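Local coordinates for uncharacterized conserved protein of COG5135 (Nostoc punctiforme, PDB 2I51) that binds flavin mononucleotide and is probably a flavin-dependent oxidoreductase related to the pyridoxamine 5'-phosphate oxidases, with an unknown substrate of its own, at residues Q175-L179 against S190-P195; D51-L55 against L159-V163. All coordinates share one frame; numbering follows the deposited sequence. Where two conformers were deposited one is given.

Contact 1. Residues Q175-L179 against S190-P195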
ATOM      1  N   GLN A 175      15.116  -4.783 -15.867  1.00 19.09           N
ATOM      2  CA  GLN A 175      14.338  -5.153 -14.685  1.00 16.74           C
ATOM      3  C   GLN A 175      13.925  -6.576 -14.849  1.00 17.73           C
ATOM      4  O   GLN A 175      13.857  -7.068 -15.984  1.00 19.70           O
ATOM      5  CB  GLN A 175      13.071  -4.319 -14.568  1.00 17.35           C
ATOM      6  CG  GLN A 175      13.324  -2.828 -14.518  1.00 17.73           C
ATOM      7  CD  GLN A 175      12.046  -1.996 -14.294  1.00 18.71           C
ATOM      8  OE1 GLN A 175      12.087  -0.760 -14.183  1.00 20.59           O
ATOM      9  NE2 GLN A 175      10.894  -2.683 -14.251  1.00 20.62           N
ATOM     10  N   ASN A 176      13.685  -7.271 -13.750  1.00 18.17           N
ATOM     11  CA  ASN A 176      13.228  -8.661 -13.786  1.00 18.24           C
ATOM     12  C   ASN A 176      11.883  -8.727 -13.068  1.00 16.38           C
ATOM     13  O   ASN A 176      11.694  -8.065 -12.050  1.00 17.04           O
ATOM     14  CB  ASN A 176      14.214  -9.588 -13.054  1.00 18.12           C
ATOM     15  CG  ASN A 176      15.643  -9.471 -13.571  1.00 28.90           C
ATOM     16  OD1 ASN A 176      15.848  -9.406 -14.752  1.00 32.27           O
ATOM     17  ND2 ASN A 176      16.627  -9.447 -12.667  1.00 28.91           N
ATOM     18  N   ARG A 177      10.945  -9.488 -13.603  1.00 16.02           N
ATOM     19  CA  ARG A 177       9.651  -9.682 -12.980  1.00 15.12           C
ATOM     20  C   ARG A 177       9.257 -11.140 -13.101  1.00 16.20           C
ATOM     21  O   ARG A 177       9.360 -11.728 -14.187  1.00 16.46           O
ATOM     22  CB  ARG A 177       8.642  -8.793 -13.679  1.00 15.81           C
ATOM     23  CG  ARG A 177       7.318  -8.691 -12.941  1.00 16.60           C
ATOM     24  CD  ARG A 177       6.418  -7.736 -13.604  1.00 18.00           C
ATOM     25  NE  ARG A 177       5.091  -7.676 -13.008  1.00 19.60           N
ATOM     26  CZ  ARG A 177       4.020  -7.209 -13.649  1.00 22.52           C
ATOM     27  NH1 ARG A 177       4.148  -6.760 -14.881  1.00 22.52           N
ATOM     28  NH2 ARG A 177       2.834  -7.192 -13.073  1.00 21.92           N
ATOM     29  N   TRP A 178       8.860 -11.732 -11.979  1.00 16.70           N
ATOM     30  CA  TRP A 178       8.461 -13.119 -11.892  1.00 16.22           C
ATOM     31  C   TRP A 178       7.112 -13.215 -11.235  1.00 16.80           C
ATOM     32  O   TRP A 178       6.864 -12.540 -10.238  1.00 16.09           O
ATOM     33  CB  TRP A 178       9.470 -13.920 -11.073  1.00 18.84           C
ATOM     34  CG  TRP A 178      10.668 -14.264 -11.805  1.00 24.48           C
ATOM     35  CD1 TRP A 178      11.796 -13.513 -11.944  1.00 28.21           C
ATOM     36  CD2 TRP A 178      10.906 -15.481 -12.522  1.00 24.71           C
ATOM     37  NE1 TRP A 178      12.709 -14.181 -12.735  1.00 31.48           N
ATOM     38  CE2 TRP A 178      12.186 -15.389 -13.090  1.00 27.00           C
ATOM     39  CE3 TRP A 178      10.156 -16.641 -12.735  1.00 29.59           C
ATOM     40  CZ2 TRP A 178      12.743 -16.430 -13.859  1.00 30.80           C
ATOM     41  CZ3 TRP A 178      10.701 -17.668 -13.502  1.00 32.90           C
ATOM     42  CH2 TRP A 178      11.979 -17.550 -14.056  1.00 28.96           C
ATOM     43  N   LEU A 179       6.250 -14.065 -11.781  1.00 15.00           N
ATOM     44  CA  LEU A 179       4.949 -14.346 -11.247  1.00 14.47           C
ATOM     45  C   LEU A 179       4.926 -15.775 -10.757  1.00 16.28           C
ATOM     46  O   LEU A 179       5.340 -16.691 -11.460  1.00 16.48           O
ATOM     47  CB  LEU A 179       3.894 -14.164 -12.332  1.00 16.25           C
ATOM     48  CG  LEU A 179       2.430 -14.220 -11.998  1.00 22.41           C
ATOM     49  CD1 LEU A 179       2.002 -13.133 -10.973  1.00 26.96           C
ATOM     50  CD2 LEU A 179       1.666 -14.096 -13.359  1.00 25.46           C
ATOM     51  N   SER A 190       5.915 -20.972 -11.599  1.00 17.36           N
ATOM     52  CA  SER A 190       6.476 -19.642 -11.795  1.00 17.56           C
ATOM     53  C   SER A 190       6.796 -19.338 -13.232  1.00 18.47           C
ATOM     54  O   SER A 190       6.992 -20.249 -14.036  1.00 19.02           O
ATOM     55  CB  SER A 190       7.699 -19.452 -10.953  1.00 21.43           C
ATOM     56  OG  SER A 190       8.745 -20.252 -11.376  1.00 26.83           O
ATOM     57  N   GLU A 191       6.834 -18.056 -13.564  1.00 17.48           N
ATOM     58  CA  GLU A 191       7.141 -17.637 -14.916  1.00 20.27           C
ATOM     59  C   GLU A 191       7.705 -16.234 -14.940  1.00 18.94           C
ATOM     60  O   GLU A 191       7.242 -15.354 -14.210  1.00 17.41           O
ATOM     61  CB  GLU A 191       5.938 -17.704 -15.847  1.00 23.48           C
ATOM     62  CG  GLU A 191       4.758 -16.828 -15.552  1.00 33.17           C
ATOM     63  CD  GLU A 191       3.831 -16.656 -16.767  1.00 33.15           C
ATOM     64  OE1 GLU A 191       4.265 -16.925 -17.907  1.00 45.13           O
ATOM     65  OE2 GLU A 191       2.662 -16.242 -16.562  1.00 48.08           O
ATOM     66  N   ALA A 192       8.725 -16.043 -15.743  1.00 18.25           N
ATOM     67  CA  ALA A 192       9.273 -14.722 -15.969  1.00 16.75           C
ATOM     68  C   ALA A 192       8.328 -13.983 -16.929  1.00 17.31           C
ATOM     69  O   ALA A 192       7.937 -14.501 -18.008  1.00 17.98           O
ATOM     70  CB  ALA A 192      10.690 -14.828 -16.553  1.00 18.33           C
ATOM     71  N   ILE A 193       8.010 -12.731 -16.564  1.00 15.04           N
ATOM     72  CA  ILE A 193       7.077 -11.908 -17.338  1.00 16.32           C
ATOM     73  C   ILE A 193       7.681 -10.544 -17.605  1.00 17.05           C
ATOM     74  O   ILE A 193       8.671 -10.131 -16.986  1.00 16.09           O
ATOM     75  CB  ILE A 193       5.707 -11.759 -16.655  1.00 16.34           C
ATOM     76  CG1 ILE A 193       5.831 -11.234 -15.210  1.00 17.68           C
ATOM     77  CG2 ILE A 193       4.976 -13.137 -16.608  1.00 17.33           C
ATOM     78  CD1 ILE A 193       4.540 -10.711 -14.555  1.00 18.37           C
ATOM     79  N   ASN A 194       7.126  -9.837 -18.583  1.00 16.06           N
ATOM     80  CA  ASN A 194       7.645  -8.517 -18.888  1.00 16.47           C
ATOM     81  C   ASN A 194       7.339  -7.526 -17.763  1.00 17.13           C
ATOM     82  O   ASN A 194       6.183  -7.440 -17.341  1.00 18.93           O
ATOM     83  CB  ASN A 194       7.052  -7.979 -20.193  1.00 16.04           C
ATOM     84  CG  ASN A 194       7.515  -8.758 -21.408  1.00 20.14           C
ATOM     85  OD1 ASN A 194       8.667  -9.262 -21.457  1.00 18.68           O
ATOM     86  ND2 ASN A 194       6.655  -8.805 -22.437  1.00 18.17           N
ATOM     87  N   PRO A 195       8.345  -6.732 -17.350  1.00 18.30           N
ATOM     88  CA  PRO A 195       8.094  -5.705 -16.339  1.00 22.93           C
ATOM     89  C   PRO A 195       6.891  -4.809 -16.638  1.00 31.79           C
ATOM     90  O   PRO A 195       6.690  -4.409 -17.781  1.00 32.36           O
ATOM     91  CB  PRO A 195       9.371  -4.903 -16.319  1.00 24.68           C
ATOM     92  CG  PRO A 195      10.399  -5.705 -16.998  1.00 28.18           C
ATOM     93  CD  PRO A 195       9.754  -6.803 -17.763  1.00 20.20           C
ATOM     94  OXT PRO A 195       6.057  -4.508 -15.742  1.00 34.86           O
TER
HETATM   95  O   HOH W   1      11.355 -10.518 -16.336  1.00 19.36           O
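Leu179 and Glu191 form an antiparallel hydrogen-bonded pair, Leu179 N to Glu191 O and Glu191 N to Leu179 O, and the axes of strands 176-179 and 190-192 run 4.7 Å apart. Next comes the non-hydrogen-bonded pair Trp178 and Ala192; beyond it Ile193 N donates almost straight to Arg177 O at 2.9 Å. One step further the two chains part, and a water takes the place of a direct bond, accepting from Arg177 N and donating to Ile193 O.

On one face of the hairpin the indole of Trp178 lies over the neighbouring strand. Ala192 CB sits above its six-membered ring, 3.8 Å from the centroid and 12° off the normal, a CH-pi contact, while Trp178 CE3 comes within 3.3 Å of Glu191 C. A leucine in its place would probably lose this broad cover, leaving the Ala192 methyl and the Glu191-Ala192 peptide without their flat partner.

The other face carries Leu179 and Glu191, side by side and pointing the same way. Arg177 crosses Ile193 obliquely, its CG turned opposite the backbone N (chi1 -168°) and its chain extended as far as NE; Ile193 CD1 lies over one face of the guanidinium, toward its rim, 3.5 Å from Arg177 NE. Beyond it Arg177 NH1, whose place is less sure, lies 3.1 Å from Pro195 OXT in a salt bridge with the chain terminus, and Arg177 NH2 pairs with Asp166. At the far end Gln175 NE2 packs against Pro195 CB at 3.4 Å. Gly131 of the second subunit packs on both Arg177 and Ile193.

This is a beta hairpin at the C-terminal end of the chain, extended by a tail that runs on beside Arg177, a residue of the flavin mononucleotide pocket.

Contact 2. Residues D51-L55 against L159-V163. With EDO (1,2-ethanediol), chain H.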
ATOM      1  N   ASP A  51       6.226 -23.675  10.097  1.00 21.46           N
ATOM      2  CA  ASP A  51       5.786 -24.755   9.272  1.00 24.58           C
ATOM      3  C   ASP A  51       4.720 -24.425   8.247  1.00 20.32           C
ATOM      4  O   ASP A  51       4.034 -25.318   7.729  1.00 22.68           O
ATOM      5  CB  ASP A  51       5.353 -25.948  10.124  1.00 26.61           C
ATOM      6  CG  ASP A  51       6.347 -27.077  10.023  1.00 43.68           C
ATOM      7  OD1 ASP A  51       7.563 -26.828  10.268  1.00 47.70           O
ATOM      8  OD2 ASP A  51       5.913 -28.183   9.637  1.00 59.24           O
ATOM      9  N   THR A  52       4.616 -23.138   7.895  1.00 17.29           N
ATOM     10  CA  THR A  52       3.704 -22.722   6.855  1.00 16.13           C
ATOM     11  C   THR A  52       4.377 -21.625   6.027  1.00 16.31           C
ATOM     12  O   THR A  52       5.467 -21.137   6.385  1.00 17.43           O
ATOM     13  CB  THR A  52       2.419 -22.104   7.400  1.00 19.51           C
ATOM     14  OG1 THR A  52       2.656 -20.775   7.818  1.00 18.95           O
ATOM     15  CG2 THR A  52       1.812 -22.940   8.606  1.00 18.29           C
ATOM     16  N   ASN A  53       3.693 -21.236   4.954  1.00 16.96           N
ATOM     17  CA  ASN A  53       4.051 -20.077   4.123  1.00 15.36           C
ATOM     18  C   ASN A  53       3.149 -18.853   4.404  1.00 15.20           C
ATOM     19  O   ASN A  53       3.134 -17.866   3.638  1.00 16.44           O
ATOM     20  CB  ASN A  53       3.999 -20.444   2.643  1.00 17.06           C
ATOM     21  CG  ASN A  53       5.012 -21.478   2.277  1.00 18.02           C
ATOM     22  OD1 ASN A  53       6.212 -21.254   2.395  1.00 15.64           O
ATOM     23  ND2 ASN A  53       4.536 -22.679   1.894  1.00 18.99           N
ATOM     24  N   GLN A  54       2.462 -18.861   5.537  1.00 14.10           N
ATOM     25  CA  GLN A  54       1.622 -17.734   5.943  1.00 15.85           C
ATOM     26  C   GLN A  54       2.411 -16.655   6.625  1.00 14.38           C
ATOM     27  O   GLN A  54       3.250 -16.898   7.476  1.00 15.56           O
ATOM     28  CB  GLN A  54       0.502 -18.188   6.838  1.00 17.41           C
ATOM     29  CG  GLN A  54      -0.356 -19.218   6.136  1.00 18.01           C
ATOM     30  CD  GLN A  54      -1.816 -19.181   6.568  1.00 24.87           C
ATOM     31  OE1 GLN A  54      -2.449 -18.158   6.474  1.00 25.88           O
ATOM     32  NE2 GLN A  54      -2.369 -20.323   6.913  1.00 31.93           N
ATOM     33  N   LEU A  55       2.106 -15.419   6.269  1.00 14.79           N
ATOM     34  CA  LEU A  55       2.700 -14.239   6.945  1.00 14.63           C
ATOM     35  C   LEU A  55       1.845 -13.802   8.125  1.00 14.74           C
ATOM     36  O   LEU A  55       0.600 -13.798   8.005  1.00 15.15           O
ATOM     37  CB  LEU A  55       2.769 -13.056   5.960  1.00 14.97           C
ATOM     38  CG  LEU A  55       3.675 -13.210   4.745  1.00 16.33           C
ATOM     39  CD1 LEU A  55       3.106 -14.152   3.627  1.00 15.80           C
ATOM     40  CD2 LEU A  55       3.861 -11.800   4.158  1.00 19.08           C
ATOM     41  N   LEU A 159      -3.319 -13.668   9.605  1.00 14.79           N
ATOM     42  CA  LEU A 159      -2.471 -14.455   8.691  1.00 15.96           C
ATOM     43  C   LEU A 159      -2.857 -14.176   7.256  1.00 16.26           C
ATOM     44  O   LEU A 159      -4.058 -14.156   6.949  1.00 16.87           O
ATOM     45  CB  LEU A 159      -2.665 -15.915   8.954  1.00 16.32           C
ATOM     46  CG  LEU A 159      -2.315 -16.378  10.354  1.00 14.97           C
ATOM     47  CD1 LEU A 159      -2.734 -17.891  10.496  1.00 18.88           C
ATOM     48  CD2 LEU A 159      -0.847 -16.166  10.762  1.00 16.51           C
ATOM     49  N   LEU A 160      -1.867 -14.061   6.381  1.00 15.27           N
ATOM     50  CA  LEU A 160      -2.054 -14.059   4.943  1.00 15.45           C
ATOM     51  C   LEU A 160      -1.418 -15.302   4.343  1.00 14.93           C
ATOM     52  O   LEU A 160      -0.239 -15.593   4.588  1.00 16.61           O
ATOM     53  CB  LEU A 160      -1.423 -12.805   4.335  1.00 14.98           C
ATOM     54  CG  LEU A 160      -1.486 -12.808   2.798  1.00 19.52           C
ATOM     55  CD1 LEU A 160      -2.865 -12.572   2.351  1.00 20.26           C
ATOM     56  CD2 LEU A 160      -0.531 -11.677   2.288  1.00 24.12           C
ATOM     57  N   ASP A 161      -2.211 -16.029   3.559  1.00 16.21           N
ATOM     58  CA  ASP A 161      -1.745 -17.217   2.819  1.00 16.54           C
ATOM     59  C   ASP A 161      -1.665 -16.891   1.335  1.00 16.70           C
ATOM     60  O   ASP A 161      -2.701 -16.928   0.656  1.00 17.12           O
ATOM     61  CB  ASP A 161      -2.689 -18.397   3.007  1.00 18.32           C
ATOM     62  CG  ASP A 161      -2.092 -19.716   2.451  1.00 20.93           C
ATOM     63  OD1 ASP A 161      -0.835 -19.880   2.418  1.00 30.29           O
ATOM     64  OD2 ASP A 161      -2.904 -20.617   2.182  1.00 35.80           O
ATOM     65  N   PRO A 162      -0.463 -16.528   0.843  1.00 17.31           N
ATOM     66  CA  PRO A 162      -0.409 -16.138  -0.563  1.00 14.70           C
ATOM     67  C   PRO A 162      -0.745 -17.251  -1.548  1.00 16.11           C
ATOM     68  O   PRO A 162      -0.287 -18.374  -1.390  1.00 16.75           O
ATOM     69  CB  PRO A 162       1.045 -15.714  -0.752  1.00 16.27           C
ATOM     70  CG  PRO A 162       1.535 -15.351   0.607  1.00 17.84           C
ATOM     71  CD  PRO A 162       0.863 -16.379   1.483  1.00 18.23           C
ATOM     72  N   VAL A 163      -1.563 -16.900  -2.528  1.00 14.35           N
ATOM     73  CA  VAL A 163      -1.710 -17.803  -3.658  0.50 13.51           C
ATOM     74  C   VAL A 163      -1.174 -17.234  -4.957  1.00 15.71           C
ATOM     75  O   VAL A 163      -1.016 -17.970  -5.917  1.00 15.45           O
ATOM     76  CB  VAL A 163      -3.155 -18.303  -3.825  0.50 12.94           C
ATOM     77  CG1 VAL A 163      -3.626 -18.975  -2.567  0.50 17.08           C
ATOM     78  CG2 VAL A 163      -4.079 -17.170  -4.229  0.50 20.10           C
TER
HETATM   79  C1  EDO H 305       0.369 -25.023   0.492  1.00 50.84           C
HETATM   80  O1  EDO H 305      -0.942 -24.860   1.054  1.00 59.19           O
HETATM   81  C2  EDO H 305       1.419 -25.036   1.590  1.00 50.23           C
HETATM   82  O2  EDO H 305       1.672 -23.707   2.061  1.00 44.33           O
HETATM   83  O   HOH W   2       1.090 -22.154   3.932  1.00 25.10           O
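Leu55 and Leu160 make an antiparallel hydrogen-bonded pair, with Leu55 N donating to Leu160 O and Leu160 N to Leu55 O. The first of these carbonyls also receives a CA-H...O contact from Gln54 CA at 3.1 Å.

The close packing is here and on the apolar side. Leu55 CD1 meets Pro162 CG at 3.6 Å, the leucine crossing the proline ring obliquely. On the other side of the strand the Gln54 side chain bends at chi2 (-149°), which carries its amide across the chain to Leu159 and Asp161: Gln54 OE1 rests 3.4 Å from Leu159 CB and 3.5 Å from Asp161 CB. These are contacts with carbon, and the amide plane is turned 35° from the Asp161 carboxylate.

Towards Asn53 the two segments diverge and the join becomes indirect. A water accepts from Asn53 N at 2.9 Å and makes a weak bond to Asp161 OD1 at 3.3 Å; an ethanediol, probably from the crystallisation liquor, accepts from Asn53 ND2 through its O2. Asn53 O, by contrast, is buried against Pro162 CD at 3.5 Å and has no polar partner. An ST turn, Gln54 N donating to Thr52 OG1, shapes the loop before it enters the strand.

The polar ends are held from outside, Asp161 OD2 by a salt bridge to Arg182 and Asn53 OD1 by Arg8 of helix 8-17. Strand 155-169 thus takes the start of strand 55-60 along one edge and strand 86-97 along the other, while Ile77 of strand 74-81 packs against both Leu55 and Leu160.

How the contacts relate
Strand 155-169 ties the two contacts together: it contributes residues 159-163 to contact 2, and further along its length it pairs with strand 176-182 of contact 1. Both therefore belong to one antiparallel sheet, although their centres lie 22 Å apart and their nearest atoms about 8 Å apart, without touching. Contact 2 is the more central, about 9 Å from the centre of the chain against 24 Å for contact 1, which borders the second subunit. Their relation to the cofactor differs too. The Arg177 side chain comes within about 4 Å of a flavin mononucleotide, whereas the Leu55 side chain stays about 11 Å from one.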